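Local coordinates for DotU family type IV/VI secretion system protein (PDB 6Y4R) that probably forms part of the inner-membrane complex of the bacterial type VI secretion system, to which it contributes an all-helical cytoplasmic domain, at residues G11-V23 with L65-Y78. Numbering follows the deposited sequence.
Sequences GFYLIFLIRNQYV and LIDETIVTQQDPSY
Tyr-78 OH donates to Tyr-22 O at 2.7 Å, from above the carbonyl plane, not on a lone pair. The bond sits where helix 9-19 ends in a Schellman motif, Gln-21 at positive phi its C-prime residue, so the phenol ties the loop after helix 52-71 to this helix end. Val-23 CG2 lies over one face of the Tyr-78 ring, 4.0 Å from its centroid, a CH-pi contact; Gln-73 CG covers the opposite face. Gln-21 folds back at chi2 (-39°): its NE2 donates to Arg-19 O at 3.1 Å and, with a water on OE1, helps hold the amide; OE1 lies in plane at the ring edge, 3.4 Å from Tyr-78 CE2. That water accepts from Asp-75 N.

Deeper, segments 11-19 and 65-71 run nearly parallel, at 15°, and pack through aliphatic branches. Ile-18 CD1 lies against Ile-70 CG1, and CG2 meets Thr-69 CG2 at 3.6 Å. Thr-69 chi1 of -62° sets OG1 beside its backbone N, where it donates to Leu-65 O, and leaves the CG2 methyl against Ile-18. Phe-30 of helix 27-47 also touches Ile-18. Ile-15 CD1 rests against Leu-65 CG and Ile-66 CB, 3.6 Å from the latter.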
ATOM      1  N   GLY A  11      -7.434   6.552  -3.138  1.00 40.93           N
ATOM      2  CA  GLY A  11      -6.804   6.125  -1.894  1.00 37.55           C
ATOM      3  C   GLY A  11      -5.368   6.603  -1.751  1.00 38.84           C
ATOM      4  O   GLY A  11      -4.945   7.002  -0.658  1.00 23.35           O
ATOM      5  N   PHE A  12      -4.587   6.529  -2.842  1.00 34.41           N
ATOM      6  CA  PHE A  12      -3.193   6.959  -2.806  1.00 30.82           C
ATOM      7  C   PHE A  12      -3.061   8.455  -2.540  1.00 37.71           C
ATOM      8  O   PHE A  12      -2.039   8.900  -2.006  1.00 47.18           O
ATOM      9  CB  PHE A  12      -2.483   6.614  -4.125  1.00 30.23           C
ATOM     10  CG  PHE A  12      -2.104   5.169  -4.256  1.00 25.51           C
ATOM     11  CD1 PHE A  12      -1.500   4.495  -3.203  1.00 26.20           C
ATOM     12  CD2 PHE A  12      -2.308   4.490  -5.448  1.00 26.01           C
ATOM     13  CE1 PHE A  12      -1.140   3.139  -3.317  1.00 29.53           C
ATOM     14  CE2 PHE A  12      -1.942   3.127  -5.579  1.00 29.45           C
ATOM     15  CZ  PHE A  12      -1.359   2.456  -4.505  1.00 27.33           C
ATOM     16  N   TYR A  13      -4.066   9.256  -2.917  1.00 33.11           N
ATOM     17  CA  TYR A  13      -3.997  10.700  -2.662  1.00 26.78           C
ATOM     18  C   TYR A  13      -4.016  11.012  -1.177  1.00 28.20           C
ATOM     19  O   TYR A  13      -3.426  12.010  -0.735  1.00 35.78           O
ATOM     20  CB  TYR A  13      -5.152  11.444  -3.306  1.00 26.99           C
ATOM     21  CG  TYR A  13      -5.142  12.940  -2.973  1.00 28.07           C
ATOM     22  CD1 TYR A  13      -4.034  13.729  -3.278  1.00 28.11           C
ATOM     23  CD2 TYR A  13      -6.236  13.561  -2.350  1.00 31.21           C
ATOM     24  CE1 TYR A  13      -4.022  15.103  -2.982  1.00 33.79           C
ATOM     25  CE2 TYR A  13      -6.228  14.921  -2.044  1.00 35.63           C
ATOM     26  CZ  TYR A  13      -5.129  15.685  -2.361  1.00 38.75           C
ATOM     27  OH  TYR A  13      -5.214  17.023  -2.019  1.00 42.66           O
ATOM     28  N   LEU A  14      -4.740  10.201  -0.400  1.00 30.44           N
ATOM     29  CA  LEU A  14      -4.822  10.370   1.047  1.00 27.81           C
ATOM     30  C   LEU A  14      -3.561   9.862   1.735  1.00 24.62           C
ATOM     31  O   LEU A  14      -3.212  10.364   2.809  1.00 22.90           O
ATOM     32  CB  LEU A  14      -6.055   9.643   1.593  1.00 23.76           C
ATOM     33  CG  LEU A  14      -7.449   9.885   0.988  1.00 24.78           C
ATOM     34  CD1 LEU A  14      -8.452   8.923   1.585  1.00 33.25           C
ATOM     35  CD2 LEU A  14      -7.918  11.304   1.213  1.00 39.36           C
ATOM     36  N   ILE A  15      -2.868   8.888   1.116  1.00 26.27           N
ATOM     37  CA  ILE A  15      -1.505   8.532   1.521  1.00 27.63           C
ATOM     38  C   ILE A  15      -0.571   9.711   1.319  1.00 33.38           C
ATOM     39  O   ILE A  15       0.315   9.977   2.137  1.00 41.10           O
ATOM     40  CB  ILE A  15      -0.976   7.345   0.705  1.00 28.23           C
ATOM     41  CG1 ILE A  15      -1.879   6.112   0.781  1.00 29.48           C
ATOM     42  CG2 ILE A  15       0.446   7.026   1.170  1.00 28.77           C
ATOM     43  CD1 ILE A  15      -1.588   5.230   1.899  1.00 26.26           C
ATOM     44  N   PHE A  16      -0.697  10.371   0.167  1.00 35.91           N
ATOM     45  CA  PHE A  16       0.158  11.501  -0.161  1.00 32.68           C
ATOM     46  C   PHE A  16      -0.068  12.665   0.797  1.00 29.94           C
ATOM     47  O   PHE A  16       0.886  13.373   1.138  1.00 35.22           O
ATOM     48  CB  PHE A  16      -0.088  11.916  -1.620  1.00 45.86           C
ATOM     49  CG  PHE A  16       1.094  12.584  -2.285  1.00 58.69           C
ATOM     50  CD1 PHE A  16       2.392  12.148  -2.053  1.00 62.94           C
ATOM     51  CD2 PHE A  16       0.900  13.661  -3.152  1.00 65.64           C
ATOM     52  CE1 PHE A  16       3.478  12.776  -2.669  1.00 67.63           C
ATOM     53  CE2 PHE A  16       1.982  14.300  -3.776  1.00 64.94           C
ATOM     54  CZ  PHE A  16       3.271  13.858  -3.533  1.00 67.25           C
ATOM     55  N   LEU A  17      -1.312  12.873   1.258  1.00 34.07           N
ATOM     56  CA  LEU A  17      -1.593  13.991   2.168  1.00 35.43           C
ATOM     57  C   LEU A  17      -0.925  13.794   3.520  1.00 35.03           C
ATOM     58  O   LEU A  17      -0.382  14.744   4.100  1.00 41.96           O
ATOM     59  CB  LEU A  17      -3.095  14.177   2.395  1.00 31.76           C
ATOM     60  CG  LEU A  17      -3.984  14.722   1.286  1.00 30.01           C
ATOM     61  CD1 LEU A  17      -5.453  14.604   1.692  1.00 26.29           C
ATOM     62  CD2 LEU A  17      -3.613  16.167   0.919  1.00 29.36           C
ATOM     63  N   ILE A  18      -0.984  12.579   4.054  1.00 28.91           N
ATOM     64  CA  ILE A  18      -0.334  12.290   5.332  1.00 33.80           C
ATOM     65  C   ILE A  18       1.173  12.417   5.202  1.00 39.63           C
ATOM     66  O   ILE A  18       1.850  12.954   6.094  1.00 47.08           O
ATOM     67  CB  ILE A  18      -0.754  10.904   5.853  1.00 31.20           C
ATOM     68  CG1 ILE A  18      -2.270  10.882   6.077  1.00 30.29           C
ATOM     69  CG2 ILE A  18       0.053  10.515   7.083  1.00 28.33           C
ATOM     70  CD1 ILE A  18      -2.754   9.639   6.768  1.00 44.97           C
ATOM     71  N   ARG A  19       1.721  11.956   4.077  1.00 35.71           N
ATOM     72  CA  ARG A  19       3.142  12.132   3.838  1.00 29.50           C
ATOM     73  C   ARG A  19       3.472  13.608   3.784  1.00 29.36           C
ATOM     74  O   ARG A  19       4.542  14.027   4.233  1.00 37.04           O
ATOM     75  CB  ARG A  19       3.517  11.454   2.527  1.00 31.90           C
ATOM     76  CG  ARG A  19       3.613   9.918   2.556  1.00 41.37           C
ATOM     77  CD  ARG A  19       4.298   9.470   1.275  1.00 44.36           C
ATOM     78  NE  ARG A  19       5.722   9.186   1.434  1.00 45.30           N
ATOM     79  CZ  ARG A  19       6.631   9.515   0.522  1.00 48.25           C
ATOM     80  NH1 ARG A  19       6.256  10.161  -0.585  1.00 45.26           N
ATOM     81  NH2 ARG A  19       7.911   9.221   0.720  1.00 49.19           N
ATOM     82  N   ASN A  20       2.539  14.411   3.274  1.00 31.23           N
ATOM     83  CA  ASN A  20       2.677  15.854   3.167  1.00 35.08           C
ATOM     84  C   ASN A  20       2.177  16.590   4.402  1.00 34.72           C
ATOM     85  O   ASN A  20       1.871  17.791   4.325  1.00 34.45           O
ATOM     86  CB  ASN A  20       1.947  16.344   1.926  1.00 39.35           C
ATOM     87  CG  ASN A  20       2.578  15.836   0.653  1.00 40.20           C
ATOM     88  OD1 ASN A  20       3.676  15.255   0.677  1.00 48.41           O
ATOM     89  ND2 ASN A  20       1.910  16.079  -0.477  1.00 36.16           N
ATOM     90  N   GLN A  21       2.065  15.890   5.524  1.00 36.52           N
ATOM     91  CA  GLN A  21       1.878  16.454   6.849  1.00 36.95           C
ATOM     92  C   GLN A  21       0.455  16.956   7.061  1.00 35.17           C
ATOM     93  O   GLN A  21       0.198  17.661   8.053  1.00 38.35           O
ATOM     94  CB  GLN A  21       2.902  17.562   7.132  1.00 34.83           C
ATOM     95  CG  GLN A  21       4.322  17.019   7.286  1.00 30.10           C
ATOM     96  CD  GLN A  21       4.345  15.695   8.058  1.00 38.35           C
ATOM     97  OE1 GLN A  21       4.291  15.679   9.291  1.00 45.73           O
ATOM     98  NE2 GLN A  21       4.464  14.580   7.329  1.00 34.31           N
ATOM     99  N   TYR A  22      -0.483  16.630   6.169  1.00 33.17           N
ATOM    100  CA  TYR A  22      -1.882  16.927   6.434  1.00 26.09           C
ATOM    101  C   TYR A  22      -2.399  15.970   7.500  1.00 31.25           C
ATOM    102  O   TYR A  22      -2.142  14.761   7.452  1.00 33.26           O
ATOM    103  CB  TYR A  22      -2.710  16.797   5.152  1.00 31.06           C
ATOM    104  CG  TYR A  22      -4.178  16.443   5.370  1.00 30.83           C
ATOM    105  CD1 TYR A  22      -4.593  15.111   5.422  1.00 27.96           C
ATOM    106  CD2 TYR A  22      -5.142  17.431   5.502  1.00 28.92           C
ATOM    107  CE1 TYR A  22      -5.906  14.783   5.610  1.00 27.34           C
ATOM    108  CE2 TYR A  22      -6.458  17.116   5.695  1.00 26.83           C
ATOM    109  CZ  TYR A  22      -6.842  15.793   5.748  1.00 34.22           C
ATOM    110  OH  TYR A  22      -8.178  15.483   5.945  1.00 38.65           O
ATOM    111  N   VAL A  23      -3.162  16.494   8.444  1.00 29.49           N
ATOM    112  CA  VAL A  23      -3.645  15.703   9.575  1.00 41.81           C
ATOM    113  C   VAL A  23      -5.162  15.618   9.489  1.00 43.27           C
ATOM    114  O   VAL A  23      -5.829  16.658   9.461  1.00 49.46           O
ATOM    115  CB  VAL A  23      -3.208  16.303  10.926  1.00 38.19           C
ATOM    116  CG1 VAL A  23      -3.595  15.354  12.070  1.00 36.30           C
ATOM    117  CG2 VAL A  23      -1.701  16.667  10.915  1.00 25.64           C
ATOM    118  N   LEU A  65       0.739  -0.121   3.515  1.00 20.87           N
ATOM    119  CA  LEU A  65       1.362   1.182   3.273  1.00 24.09           C
ATOM    120  C   LEU A  65       0.719   2.296   4.095  1.00 32.14           C
ATOM    121  O   LEU A  65       1.422   3.156   4.639  1.00 35.18           O
ATOM    122  CB  LEU A  65       1.311   1.506   1.780  1.00 20.99           C
ATOM    123  CG  LEU A  65       1.491   2.934   1.282  1.00 21.18           C
ATOM    124  CD1 LEU A  65       2.923   3.392   1.434  1.00 21.54           C
ATOM    125  CD2 LEU A  65       1.072   2.995  -0.164  1.00 21.43           C
ATOM    126  N   ILE A  66      -0.618   2.339   4.136  1.00 34.49           N
ATOM    127  CA  ILE A  66      -1.319   3.335   4.951  1.00 28.32           C
ATOM    128  C   ILE A  66      -1.036   3.114   6.433  1.00 26.40           C
ATOM    129  O   ILE A  66      -0.889   4.080   7.192  1.00 28.03           O
ATOM    130  CB  ILE A  66      -2.833   3.312   4.655  1.00 29.50           C
ATOM    131  CG1 ILE A  66      -3.560   4.420   5.417  1.00 29.55           C
ATOM    132  CG2 ILE A  66      -3.448   1.954   5.000  1.00 32.52           C
ATOM    133  CD1 ILE A  66      -3.053   5.780   5.122  1.00 37.41           C
ATOM    134  N   ASP A  67      -0.898   1.852   6.862  1.00 20.69           N
ATOM    135  CA  ASP A  67      -0.640   1.611   8.277  1.00 20.93           C
ATOM    136  C   ASP A  67       0.714   2.171   8.696  1.00 32.08           C
ATOM    137  O   ASP A  67       0.817   2.848   9.729  1.00 32.83           O
ATOM    138  CB  ASP A  67      -0.675   0.113   8.617  1.00 21.20           C
ATOM    139  CG  ASP A  67      -2.094  -0.480   8.729  1.00 28.14           C
ATOM    140  OD1 ASP A  67      -3.100   0.265   8.708  1.00 26.50           O
ATOM    141  OD2 ASP A  67      -2.193  -1.707   8.978  1.00 30.64           O
ATOM    142  N   GLU A  68       1.753   1.965   7.877  1.00 23.53           N
ATOM    143  CA  GLU A  68       3.092   2.383   8.293  1.00 26.27           C
ATOM    144  C   GLU A  68       3.328   3.870   8.090  1.00 31.09           C
ATOM    145  O   GLU A  68       4.112   4.476   8.830  1.00 34.12           O
ATOM    146  CB  GLU A  68       4.161   1.552   7.584  1.00 34.27           C
ATOM    147  CG  GLU A  68       5.558   2.182   7.602  1.00 38.23           C
ATOM    148  CD  GLU A  68       6.600   1.423   6.774  1.00 41.05           C
ATOM    149  OE1 GLU A  68       6.778   0.219   7.030  1.00 42.56           O
ATOM    150  OE2 GLU A  68       7.236   2.014   5.870  1.00 40.85           O
ATOM    151  N   THR A  69       2.666   4.470   7.106  1.00 33.20           N
ATOM    152  CA  THR A  69       2.722   5.917   6.955  1.00 30.42           C
ATOM    153  C   THR A  69       2.225   6.597   8.223  1.00 30.14           C
ATOM    154  O   THR A  69       2.828   7.564   8.706  1.00 32.32           O
ATOM    155  CB  THR A  69       1.890   6.345   5.745  1.00 31.46           C
ATOM    156  OG1 THR A  69       2.434   5.756   4.560  1.00 40.00           O
ATOM    157  CG2 THR A  69       1.877   7.837   5.601  1.00 22.61           C
ATOM    158  N   ILE A  70       1.107   6.103   8.764  1.00 25.89           N
ATOM    159  CA  ILE A  70       0.493   6.701   9.946  1.00 21.71           C
ATOM    160  C   ILE A  70       1.321   6.421  11.198  1.00 22.27           C
ATOM    161  O   ILE A  70       1.560   7.319  12.011  1.00 25.09           O
ATOM    162  CB  ILE A  70      -0.949   6.196  10.100  1.00 22.90           C
ATOM    163  CG1 ILE A  70      -1.843   6.865   9.054  1.00 21.15           C
ATOM    164  CG2 ILE A  70      -1.437   6.415  11.539  1.00 24.42           C
ATOM    165  CD1 ILE A  70      -3.215   6.317   9.001  1.00 21.02           C
ATOM    166  N   VAL A  71       1.743   5.170  11.395  1.00 22.36           N
ATOM    167  CA  VAL A  71       2.408   4.818  12.645  1.00 23.12           C
ATOM    168  C   VAL A  71       3.830   5.395  12.752  1.00 24.00           C
ATOM    169  O   VAL A  71       4.312   5.618  13.869  1.00 30.45           O
ATOM    170  CB  VAL A  71       2.360   3.276  12.827  1.00 23.18           C
ATOM    171  CG1 VAL A  71       3.388   2.526  11.923  1.00 23.34           C
ATOM    172  CG2 VAL A  71       2.512   2.903  14.287  1.00 24.01           C
ATOM    173  N   THR A  72       4.513   5.667  11.631  1.00 23.98           N
ATOM    174  CA  THR A  72       5.881   6.200  11.656  1.00 25.04           C
ATOM    175  C   THR A  72       5.927   7.705  11.920  1.00 32.91           C
ATOM    176  O   THR A  72       7.009   8.255  12.187  1.00 34.90           O
ATOM    177  CB  THR A  72       6.628   5.890  10.352  1.00 25.05           C
ATOM    178  OG1 THR A  72       5.822   6.242   9.216  1.00 26.57           O
ATOM    179  CG2 THR A  72       6.991   4.415  10.292  1.00 26.79           C
ATOM    180  N   GLN A  73       4.798   8.388  11.793  1.00 24.78           N
ATOM    181  CA  GLN A  73       4.765   9.824  11.986  1.00 25.27           C
ATOM    182  C   GLN A  73       5.268  10.213  13.365  1.00 26.34           C
ATOM    183  O   GLN A  73       4.809   9.692  14.382  1.00 26.28           O
ATOM    184  CB  GLN A  73       3.337  10.315  11.787  1.00 24.45           C
ATOM    185  CG  GLN A  73       2.877  10.277  10.350  1.00 23.79           C
ATOM    186  CD  GLN A  73       3.848  10.969   9.390  1.00 30.25           C
ATOM    187  OE1 GLN A  73       4.049  10.498   8.276  1.00 32.49           O
ATOM    188  NE2 GLN A  73       4.386  12.127   9.791  1.00 35.31           N
ATOM    189  N   GLN A  74       6.214  11.147  13.400  1.00 35.08           N
ATOM    190  CA  GLN A  74       6.763  11.607  14.668  1.00 40.86           C
ATOM    191  C   GLN A  74       6.300  12.993  15.072  1.00 40.93           C
ATOM    192  O   GLN A  74       6.595  13.424  16.192  1.00 46.12           O
ATOM    193  CB  GLN A  74       8.292  11.589  14.641  1.00 46.78           C
ATOM    194  CG  GLN A  74       8.855  10.322  14.079  1.00 57.30           C
ATOM    195  CD  GLN A  74      10.317  10.200  14.364  1.00 69.85           C
ATOM    196  OE1 GLN A  74      11.020   9.408  13.724  1.00 80.14           O
ATOM    197  NE2 GLN A  74      10.778  10.938  15.380  1.00 68.15           N
ATOM    198  N   ASP A  75       5.652  13.673  14.250  1.00 41.56           N
ATOM    199  CA  ASP A  75       5.344  14.994  14.763  1.00 41.46           C
ATOM    200  C   ASP A  75       4.062  14.955  15.628  1.00 39.43           C
ATOM    201  O   ASP A  75       3.155  14.157  15.369  1.00 37.40           O
ATOM    202  CB  ASP A  75       5.378  15.991  13.580  1.00 44.61           C
ATOM    203  CG  ASP A  75       4.789  17.335  13.897  1.00 52.85           C
ATOM    204  OD1 ASP A  75       5.279  18.366  13.331  1.00 67.49           O
ATOM    205  OD2 ASP A  75       3.692  17.328  14.469  1.00 41.31           O
ATOM    206  N   PRO A  76       4.004  15.752  16.710  1.00 40.62           N
ATOM    207  CA  PRO A  76       2.979  15.526  17.757  1.00 37.09           C
ATOM    208  C   PRO A  76       1.542  15.789  17.320  1.00 30.82           C
ATOM    209  O   PRO A  76       0.621  15.268  17.966  1.00 29.25           O
ATOM    210  CB  PRO A  76       3.380  16.505  18.863  1.00 30.65           C
ATOM    211  CG  PRO A  76       4.719  17.023  18.508  1.00 31.91           C
ATOM    212  CD  PRO A  76       5.077  16.678  17.125  1.00 31.24           C
ATOM    213  N   SER A  77       1.330  16.531  16.239  1.00 32.41           N
ATOM    214  CA  SER A  77      -0.004  16.709  15.703  1.00 29.57           C
ATOM    215  C   SER A  77      -0.671  15.384  15.336  1.00 29.65           C
ATOM    216  O   SER A  77      -1.899  15.263  15.426  1.00 31.87           O
ATOM    217  CB  SER A  77       0.080  17.626  14.483  1.00 29.20           C
ATOM    218  OG  SER A  77       1.023  17.120  13.551  1.00 33.63           O
ATOM    219  N   TYR A  78       0.103  14.365  14.975  1.00 35.80           N
ATOM    220  CA  TYR A  78      -0.475  13.082  14.578  1.00 36.49           C
ATOM    221  C   TYR A  78      -0.871  12.203  15.761  1.00 33.91           C
ATOM    222  O   TYR A  78      -1.367  11.083  15.557  1.00 30.87           O
ATOM    223  CB  TYR A  78       0.513  12.342  13.677  1.00 24.41           C
ATOM    224  CG  TYR A  78       0.477  12.854  12.258  1.00 27.70           C
ATOM    225  CD1 TYR A  78      -0.597  12.551  11.427  1.00 31.06           C
ATOM    226  CD2 TYR A  78       1.510  13.640  11.740  1.00 24.97           C
ATOM    227  CE1 TYR A  78      -0.646  13.018  10.133  1.00 33.83           C
ATOM    228  CE2 TYR A  78       1.468  14.102  10.445  1.00 24.98           C
ATOM    229  CZ  TYR A  78       0.386  13.785   9.647  1.00 24.29           C
ATOM    230  OH  TYR A  78       0.304  14.234   8.350  1.00 26.70           O
TER
HETATM  231  O   HOH W   1       5.318  14.072  11.038  1.00 44.31           O